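Long-range contacts in RNA-dependent RNA Polymerase (Bombyx mori cytoplasmic polyhedrosis virus, PDB 6TZ0), which catalyses RNA-directed RNA synthesis in transcription and genome replication of a double-stranded RNA virus, transcribing plus strands conservatively and later making complementary minus strands: residues A[138-143]-A[183-188]; A[790-795]-A[828-833]; A[911-916]-A[1000-1005]; A[917-922]-A[990-995]. One frame throughout, in Å; residues are numbered along the deposited sequence.

Contact 1: residues A[138-143]-A[183-188]; sequences RKSRFA and FYESPS
Arg-138 and Glu-185 join a loop to a strand through a salt bridge that can be followed atom by atom along the arginine. With CG held between the backbone N and the carbonyl carbon (chi1 56°), Arg-138 CB already lies 3.3 Å from Glu-185 OE1. CG passes farther off, and CD returns to 3.7 Å from the same OE1. A bend at chi3 then turns the guanidinium toward the acid, and NE donates to Glu-185 OE1 at 2.9 Å, the oxygen being approached from above the carboxylate plane. The two flat groups stand 73° apart, which rules out the paired, coplanar fork. Beyond CZ, the carbonyl Ser-186 O lies over one guanidinium face, while NH2 reaches 4.4 Å from Pro-187 CA. The second carboxylate oxygen looks elsewhere: Glu-185 OE2 is 3.8 Å from Ser-140 OG, a hydroxyl already bonded to Ala-143 O within its own loop. Asp-144 also brings a like charge close to OE2. Strand 183-186 pairs with 191-194 and carries Tyr-184, an ATP-binding residue, beside Glu-185. A single N-H thus makes the direct bond, and the positive guanidinium would partly offset the crowding of negative charge around OE2.

Contact 2: residues A[790-795]-A[828-833]; sequences RRFTLS and MSLILP
Phe-792 and Leu-830 form one of two hydrogen-bonded pairs in an antiparallel strand pairing, 791-795 against 828-831, in a three-stranded sheet whose central strand is 827-831. Two reciprocal sets of backbone bonds hold the strands. Phe-792 N gives to Leu-830 O and Leu-830 N to Phe-792 O at 2.9 Å; at the next hydrogen-bonded pair, two residues along, Met-828 N gives to Leu-794 O at 2.7 Å and Leu-794 N to Met-828 O. Thr-793 with Ser-829 and Arg-791 with Ile-831 are the non-hydrogen-bonded pairs. Where the strands end, a weak bond follows from Leu-832 N to Arg-790 O.

Apolar contact gathers on the face bearing Phe-792, Leu-794, Met-828 and Leu-830. The phenylalanine and Leu-830 run side by side, and methyl CD2 of Leu-830 meets the ring edge, 3.8 Å from Phe-792 CD2. The other face carries Arg-791, which binds ATP although none is present here; its NH1 lies 3.7 Å from Ser-829 OG.

Polar side-chain bonding falls to Arg-790, just before the strand. Extended from CG to NE, it crosses Leu-832 at a slant, and NE donates to Leu-832 O at 2.8 Å, almost in line with the C=O bond but bent at the donor (137°).

Contact 3: residues A[911-916]-A[1000-1005]; sequences LNILDL and EVIVAK
Leu-911 spreads its two methyls over the end of helix 996-1004 and Lys-1005, each branch meeting different residues. CG stands anti to the carbonyl carbon (chi1 -70°), which carries the fork across to the other segment. Its CD1 crosses Ile-1002 at a slant and touches the end of that chain, 3.7 Å from Ile-1002 CD1. The other branch, CD2, meets two residues four positions apart. Against Val-1001 the leucine runs in the reverse direction, so that the methyls slide past one another with CD2 3.8 Å from Val-1001 CG2; against Lys-1005 it lies obliquely, with CD2 3.9 Å from the aliphatic Lys-1005 CG.

Here, within the C-terminal region, the C-terminal end of helix 902-911 packs against helix 996-1004. Asn-912 leaves helical geometry with positive phi (59°), and a short 3-10 turn, 913-915, follows.

That turn brings Ile-913 round to the same target. Its chain stands nearly perpendicular to Ile-1002, and Ile-913 CD1 lies 4.0 Å from Ile-1002 CD1, so one terminal methyl serves both residues. All these meetings are apolar. Asn-807 and Leu-808 of helix 801-808 also lie against Ile-1002, while the salt bridge from Asp-915 to Arg-752 ties the turn to another loop.

Contact 4: residues A[917-922]-A[990-995]; sequences IDEVKK and QSKRVS
Lys-992 folds its long chain over the backbone of Ile-917 and reaches Glu-919, while the short strand beside it is held by main-chain bonds. The lysine is straight at chi2 and chi3, with its CG 3.5 Å from Ile-917 O; a late turn at chi4 (65°) then brings NZ to 3.4 Å from Glu-919 CB. Glu-919 runs alongside in the same direction, but its bend at chi2 (70°) leaves OE1 4.7 Å from Lys-992 NZ. Opposite charges therefore lie near each other without forming a salt bridge.

The second pair contrasts a straight chain with a folded one. Gln-990 is fully extended, whereas Lys-921 bends at both chi2 and chi3, and the two run side by side in the same direction. What touches is the methylene: Lys-921 CE is 3.3 Å from Gln-990 OE1, with NZ farther, at 4.1 Å.

Beneath these chains, Glu-919 and Gln-990 make an antiparallel hydrogen-bonded pair, N to O both ways at 2.8 Å, and Asp-918 CA adds a CA-H...O contact to Gln-990 O. Strand 919-921 so joins 988-990 in a two-stranded sheet, a surface feature of the C-terminal region; Ile-917 packs on Phe-792 of strand 791-795, and helix 996-1004 begins right after Ser-995.

In the fold
Contacts 2, 3 and 4 make one continuous cluster, whereas contact 1 stands apart. Strand 791-795 of contact 2 is the hub: Phe-792 CE2 lies 3.5 Å from Ile-913 O of contact 3, and Ser-795 OG comes within 2.8 Å of Lys-992 O of contact 4. Leu-916 CD2 meets Lys-992 CD at 3.9 Å, joining contacts 3 and 4; along the chain, contact 4 is nested in the loop that contact 3 closes. Contacts 1 and 2 do not touch, their centres being about 18 Å apart, yet both carry ATP-binding residues, Tyr-184 and Arg-791. Arg-147, another, has its side chain about 4 Å from those of both Ala-143 and Arg-791.

Contact 1: residues A[138-143]-A[183-188]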
loop_
_atom_site.group_PDB
_atom_site.type_symbol
_atom_site.label_atom_id
_atom_site.label_comp_id
_atom_site.label_asym_id
_atom_site.label_seq_id
_atom_site.Cartn_x
_atom_site.Cartn_y
_atom_site.Cartn_z
ATOM N N ARG A 138 -5.783 13.493 -20.474
ATOM C CA ARG A 138 -5.762 14.797 -19.818
ATOM C C ARG A 138 -5.217 14.635 -18.401
ATOM O O ARG A 138 -5.865 14.065 -17.517
ATOM C CB ARG A 138 -7.126 15.488 -19.880
ATOM C CG ARG A 138 -8.344 14.782 -19.331
ATOM C CD ARG A 138 -9.570 15.624 -19.598
ATOM N NE ARG A 138 -9.588 16.878 -18.853
ATOM C CZ ARG A 138 -10.124 17.013 -17.646
ATOM N NH1 ARG A 138 -10.697 15.974 -17.065
ATOM N NH2 ARG A 138 -10.109 18.187 -17.034
ATOM N N LYS A 139 -3.981 15.091 -18.208
ATOM C CA LYS A 139 -3.258 14.993 -16.941
ATOM C C LYS A 139 -2.603 16.346 -16.710
ATOM O O LYS A 139 -1.437 16.535 -17.047
ATOM C CB LYS A 139 -2.214 13.890 -16.990
ATOM C CG LYS A 139 -2.754 12.504 -17.051
ATOM C CD LYS A 139 -1.621 11.537 -17.161
ATOM C CE LYS A 139 -2.156 10.143 -17.232
ATOM N NZ LYS A 139 -2.775 9.752 -15.935
ATOM N N SER A 140 -3.334 17.272 -16.118
ATOM C CA SER A 140 -2.817 18.610 -15.905
ATOM C C SER A 140 -2.895 18.951 -14.428
ATOM O O SER A 140 -3.877 18.626 -13.757
ATOM C CB SER A 140 -3.580 19.628 -16.733
ATOM O OG SER A 140 -4.923 19.717 -16.306
ATOM N N ARG A 141 -1.855 19.604 -13.928
ATOM C CA ARG A 141 -1.768 19.839 -12.498
ATOM C C ARG A 141 -2.459 21.125 -12.064
ATOM O O ARG A 141 -3.130 21.140 -11.028
ATOM C CB ARG A 141 -0.303 19.842 -12.061
ATOM C CG ARG A 141 -0.123 19.898 -10.554
ATOM C CD ARG A 141 1.322 19.778 -10.155
ATOM N NE ARG A 141 1.867 18.452 -10.405
ATOM C CZ ARG A 141 1.819 17.450 -9.538
ATOM N NH1 ARG A 141 1.261 17.615 -8.350
ATOM N NH2 ARG A 141 2.344 16.281 -9.856
ATOM N N PHE A 142 -2.341 22.203 -12.834
ATOM C CA PHE A 142 -2.785 23.497 -12.339
ATOM C C PHE A 142 -3.923 24.103 -13.144
ATOM O O PHE A 142 -4.870 24.639 -12.559
ATOM C CB PHE A 142 -1.603 24.470 -12.297
ATOM C CG PHE A 142 -0.517 24.047 -11.365
ATOM C CD1 PHE A 142 -0.715 24.074 -9.997
ATOM C CD2 PHE A 142 0.712 23.650 -11.850
ATOM C CE1 PHE A 142 0.285 23.697 -9.132
ATOM C CE2 PHE A 142 1.716 23.277 -10.988
ATOM C CZ PHE A 142 1.501 23.303 -9.628
ATOM N N ALA A 143 -3.863 24.038 -14.465
ATOM C CA ALA A 143 -4.842 24.705 -15.308
ATOM C C ALA A 143 -5.020 23.856 -16.558
ATOM O O ALA A 143 -4.694 22.667 -16.560
ATOM C CB ALA A 143 -4.397 26.143 -15.623
ATOM N N PHE A 183 -7.302 20.829 -30.362
ATOM C CA PHE A 183 -8.115 20.130 -29.383
ATOM C C PHE A 183 -8.262 21.040 -28.176
ATOM O O PHE A 183 -7.606 22.079 -28.078
ATOM C CB PHE A 183 -7.501 18.773 -29.003
ATOM C CG PHE A 183 -6.052 18.850 -28.607
ATOM C CD1 PHE A 183 -5.679 19.138 -27.306
ATOM C CD2 PHE A 183 -5.061 18.635 -29.546
ATOM C CE1 PHE A 183 -4.356 19.222 -26.958
ATOM C CE2 PHE A 183 -3.736 18.719 -29.194
ATOM C CZ PHE A 183 -3.385 19.015 -27.903
ATOM N N TYR A 184 -9.120 20.629 -27.252
ATOM C CA TYR A 184 -9.275 21.318 -25.979
ATOM C C TYR A 184 -9.902 20.342 -24.999
ATOM O O TYR A 184 -10.413 19.290 -25.384
ATOM C CB TYR A 184 -10.116 22.595 -26.117
ATOM C CG TYR A 184 -11.558 22.377 -26.513
ATOM C CD1 TYR A 184 -11.919 22.223 -27.847
ATOM C CD2 TYR A 184 -12.565 22.376 -25.558
ATOM C CE1 TYR A 184 -13.227 22.034 -28.212
ATOM C CE2 TYR A 184 -13.879 22.190 -25.913
ATOM C CZ TYR A 184 -14.206 22.020 -27.241
ATOM O OH TYR A 184 -15.519 21.838 -27.600
ATOM N N GLU A 185 -9.866 20.705 -23.727
ATOM C CA GLU A 185 -10.491 19.907 -22.689
ATOM C C GLU A 185 -11.588 20.712 -22.012
ATOM O O GLU A 185 -11.551 21.944 -21.981
ATOM C CB GLU A 185 -9.466 19.431 -21.653
ATOM C CG GLU A 185 -8.776 20.533 -20.879
ATOM C CD GLU A 185 -7.750 19.989 -19.909
ATOM O OE1 GLU A 185 -7.598 18.755 -19.849
ATOM O OE2 GLU A 185 -7.092 20.787 -19.210
ATOM N N SER A 186 -12.574 19.999 -21.481
ATOM C CA SER A 186 -13.664 20.615 -20.754
ATOM C C SER A 186 -13.809 19.900 -19.416
ATOM O O SER A 186 -13.900 18.664 -19.384
ATOM C CB SER A 186 -14.970 20.526 -21.533
ATOM O OG SER A 186 -15.383 19.180 -21.605
ATOM N N PRO A 187 -13.833 20.629 -18.300
ATOM C CA PRO A 187 -14.114 19.979 -17.014
ATOM C C PRO A 187 -15.566 19.572 -16.851
ATOM O O PRO A 187 -15.869 18.773 -15.956
ATOM C CB PRO A 187 -13.711 21.044 -15.989
ATOM C CG PRO A 187 -13.857 22.332 -16.717
ATOM C CD PRO A 187 -13.490 22.052 -18.142
ATOM N N SER A 188 -16.472 20.094 -17.681
ATOM C CA SER A 188 -17.868 19.678 -17.614
ATOM C C SER A 188 -18.065 18.272 -18.164
ATOM O O SER A 188 -18.875 17.508 -17.631
ATOM C CB SER A 188 -18.745 20.668 -18.374
ATOM O OG SER A 188 -18.465 20.631 -19.760
#

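Contact 2: residues A[790-795]-A[828-833]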
loop_
_atom_site.group_PDB
_atom_site.type_symbol
_atom_site.label_atom_id
_atom_site.label_comp_id
_atom_site.label_asym_id
_atom_site.label_seq_id
_atom_site.Cartn_x
_atom_site.Cartn_y
_atom_site.Cartn_z
ATOM N N ARG A 790 -3.861 32.374 -11.809
ATOM C CA ARG A 790 -4.406 33.728 -11.699
ATOM C C ARG A 790 -5.908 33.975 -11.918
ATOM O O ARG A 790 -6.364 35.103 -11.750
ATOM C CB ARG A 790 -3.599 34.669 -12.593
ATOM C CG ARG A 790 -3.744 36.133 -12.230
ATOM C CD ARG A 790 -2.636 36.953 -12.857
ATOM N NE ARG A 790 -2.796 38.371 -12.574
ATOM C CZ ARG A 790 -1.979 39.312 -13.028
ATOM N NH1 ARG A 790 -0.946 38.978 -13.784
ATOM N NH2 ARG A 790 -2.195 40.582 -12.727
ATOM N N ARG A 791 -6.681 32.952 -12.270
ATOM C CA ARG A 791 -8.108 33.169 -12.543
ATOM C C ARG A 791 -9.100 32.659 -11.501
ATOM O O ARG A 791 -9.053 31.502 -11.092
ATOM C CB ARG A 791 -8.480 32.561 -13.893
ATOM C CG ARG A 791 -7.835 33.234 -15.086
ATOM C CD ARG A 791 -8.619 32.906 -16.341
ATOM N NE ARG A 791 -10.041 33.162 -16.148
ATOM C CZ ARG A 791 -10.933 33.200 -17.129
ATOM N NH1 ARG A 791 -12.206 33.444 -16.858
ATOM N NH2 ARG A 791 -10.552 32.998 -18.382
ATOM N N PHE A 792 -9.990 33.548 -11.068
ATOM C CA PHE A 792 -11.027 33.205 -10.102
ATOM C C PHE A 792 -12.412 33.712 -10.533
ATOM O O PHE A 792 -12.578 34.901 -10.792
ATOM C CB PHE A 792 -10.653 33.794 -8.742
ATOM C CG PHE A 792 -11.411 33.206 -7.588
ATOM C CD1 PHE A 792 -11.200 31.895 -7.201
ATOM C CD2 PHE A 792 -12.314 33.972 -6.874
ATOM C CE1 PHE A 792 -11.891 31.353 -6.136
ATOM C CE2 PHE A 792 -13.007 33.437 -5.806
ATOM C CZ PHE A 792 -12.795 32.125 -5.437
ATOM N N THR A 793 -13.403 32.823 -10.593
ATOM C CA THR A 793 -14.765 33.210 -10.931
ATOM C C THR A 793 -15.662 32.944 -9.737
ATOM O O THR A 793 -15.553 31.895 -9.094
ATOM C CB THR A 793 -15.275 32.446 -12.151
ATOM O OG1 THR A 793 -15.280 31.042 -11.866
ATOM C CG2 THR A 793 -14.389 32.715 -13.351
ATOM N N LEU A 794 -16.540 33.891 -9.436
ATOM C CA LEU A 794 -17.407 33.771 -8.279
ATOM C C LEU A 794 -18.795 34.284 -8.625
ATOM O O LEU A 794 -18.937 35.346 -9.235
ATOM C CB LEU A 794 -16.828 34.534 -7.083
ATOM C CG LEU A 794 -17.589 34.387 -5.769
ATOM C CD1 LEU A 794 -17.669 32.928 -5.375
ATOM C CD2 LEU A 794 -16.910 35.194 -4.678
ATOM N N SER A 795 -19.811 33.517 -8.240
ATOM C CA SER A 795 -21.193 33.900 -8.480
ATOM C C SER A 795 -21.577 35.039 -7.551
ATOM O O SER A 795 -21.306 34.991 -6.351
ATOM C CB SER A 795 -22.123 32.703 -8.288
ATOM O OG SER A 795 -22.064 32.214 -6.962
ATOM N N MET A 828 -19.018 36.485 -11.665
ATOM C CA MET A 828 -18.105 37.575 -11.965
ATOM C C MET A 828 -16.679 37.048 -11.984
ATOM O O MET A 828 -16.276 36.289 -11.097
ATOM C CB MET A 828 -18.242 38.689 -10.926
ATOM C CG MET A 828 -17.501 39.967 -11.241
ATOM S SD MET A 828 -17.659 41.150 -9.888
ATOM C CE MET A 828 -19.342 41.710 -10.061
ATOM N N SER A 829 -15.922 37.447 -12.998
ATOM C CA SER A 829 -14.542 37.013 -13.165
ATOM C C SER A 829 -13.612 38.057 -12.560
ATOM O O SER A 829 -13.578 39.202 -13.021
ATOM C CB SER A 829 -14.223 36.797 -14.644
ATOM O OG SER A 829 -12.872 36.416 -14.831
ATOM N N LEU A 830 -12.871 37.671 -11.526
ATOM C CA LEU A 830 -11.823 38.522 -10.982
ATOM C C LEU A 830 -10.486 37.810 -11.079
ATOM O O LEU A 830 -10.393 36.600 -10.856
ATOM C CB LEU A 830 -12.084 38.944 -9.519
ATOM C CG LEU A 830 -12.038 37.982 -8.332
ATOM C CD1 LEU A 830 -11.684 38.746 -7.082
ATOM C CD2 LEU A 830 -13.393 37.345 -8.136
ATOM N N ILE A 831 -9.457 38.566 -11.431
ATOM C CA ILE A 831 -8.098 38.055 -11.510
ATOM C C ILE A 831 -7.272 38.721 -10.417
ATOM O O ILE A 831 -7.354 39.939 -10.209
ATOM C CB ILE A 831 -7.505 38.258 -12.917
ATOM C CG1 ILE A 831 -7.602 39.709 -13.364
ATOM C CG2 ILE A 831 -8.244 37.395 -13.922
ATOM C CD1 ILE A 831 -6.877 39.990 -14.620
ATOM N N LEU A 832 -6.542 37.916 -9.678
ATOM C CA LEU A 832 -5.774 38.409 -8.552
ATOM C C LEU A 832 -4.508 39.117 -9.032
ATOM O O LEU A 832 -3.979 38.794 -10.098
ATOM C CB LEU A 832 -5.449 37.254 -7.606
ATOM C CG LEU A 832 -4.885 35.928 -8.123
ATOM C CD1 LEU A 832 -3.366 35.909 -8.236
ATOM C CD2 LEU A 832 -5.370 34.806 -7.225
ATOM N N PRO A 833 -4.033 40.119 -8.293
ATOM C CA PRO A 833 -2.798 40.799 -8.692
ATOM C C PRO A 833 -1.582 39.922 -8.446
ATOM O O PRO A 833 -1.633 38.926 -7.723
ATOM C CB PRO A 833 -2.773 42.043 -7.801
ATOM C CG PRO A 833 -3.557 41.655 -6.607
ATOM C CD PRO A 833 -4.641 40.753 -7.108
#

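Contact 3: residues A[911-916]-A[1000-1005]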
loop_
_atom_site.group_PDB
_atom_site.type_symbol
_atom_site.label_atom_id
_atom_site.label_comp_id
_atom_site.label_asym_id
_atom_site.label_seq_id
_atom_site.Cartn_x
_atom_site.Cartn_y
_atom_site.Cartn_z
ATOM N N LEU A 911 -10.562 39.378 3.260
ATOM C CA LEU A 911 -11.996 39.206 3.063
ATOM C C LEU A 911 -12.409 37.773 2.756
ATOM O O LEU A 911 -13.617 37.528 2.654
ATOM C CB LEU A 911 -12.490 40.128 1.949
ATOM C CG LEU A 911 -12.488 41.605 2.327
ATOM C CD1 LEU A 911 -12.829 42.435 1.127
ATOM C CD2 LEU A 911 -13.467 41.868 3.455
ATOM N N ASN A 912 -11.448 36.852 2.598
ATOM C CA ASN A 912 -11.697 35.416 2.398
ATOM C C ASN A 912 -12.549 35.139 1.159
ATOM O O ASN A 912 -13.388 34.238 1.152
ATOM C CB ASN A 912 -12.330 34.777 3.637
ATOM C CG ASN A 912 -11.385 34.718 4.808
ATOM O OD1 ASN A 912 -11.560 35.426 5.799
ATOM N ND2 ASN A 912 -10.391 33.847 4.720
ATOM N N ILE A 913 -12.333 35.928 0.105
ATOM C CA ILE A 913 -13.097 35.747 -1.123
ATOM C C ILE A 913 -12.672 34.467 -1.838
ATOM O O ILE A 913 -13.511 33.750 -2.399
ATOM C CB ILE A 913 -12.951 37.002 -2.006
ATOM C CG1 ILE A 913 -13.569 38.201 -1.291
ATOM C CG2 ILE A 913 -13.623 36.829 -3.359
ATOM C CD1 ILE A 913 -13.293 39.522 -1.957
ATOM N N LEU A 914 -11.391 34.114 -1.763
ATOM C CA LEU A 914 -10.877 32.897 -2.385
ATOM C C LEU A 914 -11.203 31.624 -1.615
ATOM O O LEU A 914 -10.694 30.561 -1.982
ATOM C CB LEU A 914 -9.366 33.006 -2.584
ATOM C CG LEU A 914 -8.886 33.477 -3.959
ATOM C CD1 LEU A 914 -9.358 34.867 -4.314
ATOM C CD2 LEU A 914 -7.372 33.425 -3.985
ATOM N N ASP A 915 -12.026 31.697 -0.572
ATOM C CA ASP A 915 -12.541 30.490 0.057
ATOM C C ASP A 915 -13.872 30.074 -0.548
ATOM O O ASP A 915 -14.235 28.894 -0.487
ATOM C CB ASP A 915 -12.705 30.708 1.558
ATOM C CG ASP A 915 -11.389 30.943 2.257
ATOM O OD1 ASP A 915 -10.355 30.462 1.751
ATOM O OD2 ASP A 915 -11.387 31.603 3.315
ATOM N N LEU A 916 -14.603 31.020 -1.128
ATOM C CA LEU A 916 -15.947 30.783 -1.648
ATOM C C LEU A 916 -15.828 29.994 -2.943
ATOM O O LEU A 916 -15.771 30.550 -4.039
ATOM C CB LEU A 916 -16.682 32.100 -1.854
ATOM C CG LEU A 916 -16.949 32.913 -0.587
ATOM C CD1 LEU A 916 -17.557 34.257 -0.938
ATOM C CD2 LEU A 916 -17.843 32.148 0.371
ATOM N N GLU A 1000 -21.660 43.490 3.075
ATOM C CA GLU A 1000 -21.466 44.516 4.093
ATOM C C GLU A 1000 -19.986 44.759 4.366
ATOM O O GLU A 1000 -19.545 45.910 4.446
ATOM C CB GLU A 1000 -22.192 44.125 5.380
ATOM C CG GLU A 1000 -22.029 45.121 6.519
ATOM C CD GLU A 1000 -22.696 46.461 6.248
ATOM O OE1 GLU A 1000 -23.691 46.502 5.493
ATOM O OE2 GLU A 1000 -22.225 47.477 6.798
ATOM N N VAL A 1001 -19.188 43.694 4.455
ATOM C CA VAL A 1001 -17.765 43.909 4.673
ATOM C C VAL A 1001 -17.026 44.248 3.381
ATOM O O VAL A 1001 -15.963 44.879 3.455
ATOM C CB VAL A 1001 -17.101 42.719 5.394
ATOM C CG1 VAL A 1001 -17.765 42.484 6.743
ATOM C CG2 VAL A 1001 -17.112 41.462 4.553
ATOM N N ILE A 1002 -17.577 43.896 2.208
ATOM C CA ILE A 1002 -17.060 44.448 0.949
ATOM C C ILE A 1002 -17.180 45.970 0.948
ATOM O O ILE A 1002 -16.238 46.684 0.587
ATOM C CB ILE A 1002 -17.783 43.834 -0.267
ATOM C CG1 ILE A 1002 -17.510 42.338 -0.397
ATOM C CG2 ILE A 1002 -17.359 44.515 -1.560
ATOM C CD1 ILE A 1002 -16.078 41.986 -0.603
ATOM N N VAL A 1003 -18.329 46.488 1.383
ATOM C CA VAL A 1003 -18.527 47.935 1.428
ATOM C C VAL A 1003 -17.677 48.564 2.527
ATOM O O VAL A 1003 -17.067 49.624 2.331
ATOM C CB VAL A 1003 -20.025 48.256 1.600
ATOM C CG1 VAL A 1003 -20.256 49.743 1.829
ATOM C CG2 VAL A 1003 -20.794 47.811 0.373
ATOM N N ALA A 1004 -17.578 47.899 3.680
ATOM C CA ALA A 1004 -16.922 48.506 4.833
ATOM C C ALA A 1004 -15.404 48.527 4.685
ATOM O O ALA A 1004 -14.766 49.541 4.990
ATOM C CB ALA A 1004 -17.327 47.767 6.107
ATOM N N LYS A 1005 -14.805 47.436 4.214
ATOM C CA LYS A 1005 -13.356 47.314 4.182
ATOM C C LYS A 1005 -12.715 47.933 2.947
ATOM O O LYS A 1005 -11.489 47.877 2.821
ATOM C CB LYS A 1005 -12.953 45.836 4.273
ATOM C CG LYS A 1005 -13.367 45.146 5.560
ATOM C CD LYS A 1005 -12.582 45.685 6.743
ATOM C CE LYS A 1005 -12.988 45.011 8.043
ATOM N NZ LYS A 1005 -12.570 43.581 8.083
#

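Contact 4: residues A[917-922]-A[990-995]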
loop_
_atom_site.group_PDB
_atom_site.type_symbol
_atom_site.label_atom_id
_atom_site.label_comp_id
_atom_site.label_asym_id
_atom_site.label_seq_id
_atom_site.Cartn_x
_atom_site.Cartn_y
_atom_site.Cartn_z
ATOM N N ILE A 917 -15.780 28.672 -2.804
ATOM C CA ILE A 917 -15.656 27.754 -3.925
ATOM C C ILE A 917 -16.809 26.762 -3.863
ATOM O O ILE A 917 -17.596 26.746 -2.917
ATOM C CB ILE A 917 -14.308 27.008 -3.920
ATOM C CG1 ILE A 917 -14.164 26.208 -2.622
ATOM C CG2 ILE A 917 -13.157 27.978 -4.091
ATOM C CD1 ILE A 917 -13.003 25.250 -2.617
ATOM N N ASP A 918 -16.900 25.932 -4.895
ATOM C CA ASP A 918 -17.855 24.835 -4.873
ATOM C C ASP A 918 -17.401 23.756 -3.897
ATOM O O ASP A 918 -16.205 23.540 -3.691
ATOM C CB ASP A 918 -18.049 24.261 -6.278
ATOM C CG ASP A 918 -16.743 23.912 -6.963
ATOM O OD1 ASP A 918 -15.662 24.239 -6.429
ATOM O OD2 ASP A 918 -16.798 23.305 -8.051
ATOM N N GLU A 919 -18.367 23.091 -3.278
ATOM C CA GLU A 919 -18.092 22.149 -2.206
ATOM C C GLU A 919 -18.955 20.914 -2.395
ATOM O O GLU A 919 -20.177 21.024 -2.538
ATOM C CB GLU A 919 -18.362 22.792 -0.841
ATOM C CG GLU A 919 -17.982 21.942 0.357
ATOM C CD GLU A 919 -16.482 21.790 0.527
ATOM O OE1 GLU A 919 -15.733 22.681 0.073
ATOM O OE2 GLU A 919 -16.053 20.782 1.127
ATOM N N VAL A 920 -18.316 19.745 -2.404
ATOM C CA VAL A 920 -19.044 18.484 -2.464
ATOM C C VAL A 920 -19.773 18.285 -1.143
ATOM O O VAL A 920 -19.151 18.216 -0.077
ATOM C CB VAL A 920 -18.095 17.317 -2.755
ATOM C CG1 VAL A 920 -18.854 16.008 -2.733
ATOM C CG2 VAL A 920 -17.399 17.518 -4.087
ATOM N N LYS A 921 -21.096 18.198 -1.205
ATOM C CA LYS A 921 -21.920 18.097 -0.011
ATOM C C LYS A 921 -22.351 16.654 0.208
ATOM O O LYS A 921 -22.929 16.027 -0.684
ATOM C CB LYS A 921 -23.145 19.005 -0.118
ATOM C CG LYS A 921 -24.055 18.945 1.093
ATOM C CD LYS A 921 -23.336 19.399 2.344
ATOM C CE LYS A 921 -23.056 20.882 2.304
ATOM N NZ LYS A 921 -22.427 21.358 3.562
ATOM N N LYS A 922 -22.074 16.140 1.400
ATOM C CA LYS A 922 -22.446 14.792 1.798
ATOM C C LYS A 922 -23.703 14.857 2.650
ATOM O O LYS A 922 -23.900 15.814 3.405
ATOM C CB LYS A 922 -21.318 14.113 2.584
ATOM C CG LYS A 922 -20.278 13.380 1.741
ATOM C CD LYS A 922 -19.332 14.312 1.001
ATOM C CE LYS A 922 -18.411 15.050 1.950
ATOM N NZ LYS A 922 -17.468 15.925 1.209
ATOM N N GLN A 990 -22.370 21.979 -4.062
ATOM C CA GLN A 990 -22.965 23.241 -3.657
ATOM C C GLN A 990 -21.977 24.372 -3.902
ATOM O O GLN A 990 -20.867 24.359 -3.362
ATOM C CB GLN A 990 -23.363 23.206 -2.182
ATOM C CG GLN A 990 -24.011 24.480 -1.690
ATOM C CD GLN A 990 -24.400 24.404 -0.231
ATOM O OE1 GLN A 990 -24.162 23.397 0.434
ATOM N NE2 GLN A 990 -24.997 25.473 0.278
ATOM N N SER A 991 -22.381 25.342 -4.714
ATOM C CA SER A 991 -21.564 26.517 -4.968
ATOM C C SER A 991 -21.867 27.602 -3.940
ATOM O O SER A 991 -22.824 27.519 -3.168
ATOM C CB SER A 991 -21.799 27.041 -6.383
ATOM O OG SER A 991 -21.043 28.216 -6.618
ATOM N N LYS A 992 -21.029 28.636 -3.933
ATOM C CA LYS A 992 -21.139 29.718 -2.969
ATOM C C LYS A 992 -21.176 31.058 -3.689
ATOM O O LYS A 992 -20.621 31.211 -4.781
ATOM C CB LYS A 992 -19.984 29.678 -1.964
ATOM C CG LYS A 992 -20.047 28.473 -1.046
ATOM C CD LYS A 992 -18.902 28.436 -0.064
ATOM C CE LYS A 992 -19.095 27.298 0.925
ATOM N NZ LYS A 992 -19.036 25.968 0.260
ATOM N N ARG A 993 -21.843 32.027 -3.067
ATOM C CA ARG A 993 -22.042 33.342 -3.652
ATOM C C ARG A 993 -21.850 34.416 -2.592
ATOM O O ARG A 993 -21.738 34.129 -1.398
ATOM C CB ARG A 993 -23.439 33.478 -4.281
ATOM C CG ARG A 993 -24.585 33.607 -3.285
ATOM C CD ARG A 993 -25.205 32.260 -2.953
ATOM N NE ARG A 993 -26.409 32.394 -2.135
ATOM C CZ ARG A 993 -27.647 32.374 -2.620
ATOM N NH1 ARG A 993 -27.849 32.229 -3.921
ATOM N NH2 ARG A 993 -28.684 32.502 -1.805
ATOM N N VAL A 994 -21.821 35.668 -3.036
ATOM C CA VAL A 994 -21.823 36.799 -2.118
ATOM C C VAL A 994 -23.269 37.145 -1.782
ATOM O O VAL A 994 -24.170 37.063 -2.627
ATOM C CB VAL A 994 -21.040 38.001 -2.702
ATOM C CG1 VAL A 994 -21.689 38.569 -3.942
ATOM C CG2 VAL A 994 -20.848 39.101 -1.665
ATOM N N SER A 995 -23.507 37.442 -0.508
ATOM C CA SER A 995 -24.805 37.909 -0.048
ATOM C C SER A 995 -24.583 39.130 0.826
ATOM O O SER A 995 -23.474 39.671 0.844
ATOM C CB SER A 995 -25.557 36.809 0.703
ATOM O OG SER A 995 -25.871 35.730 -0.160
#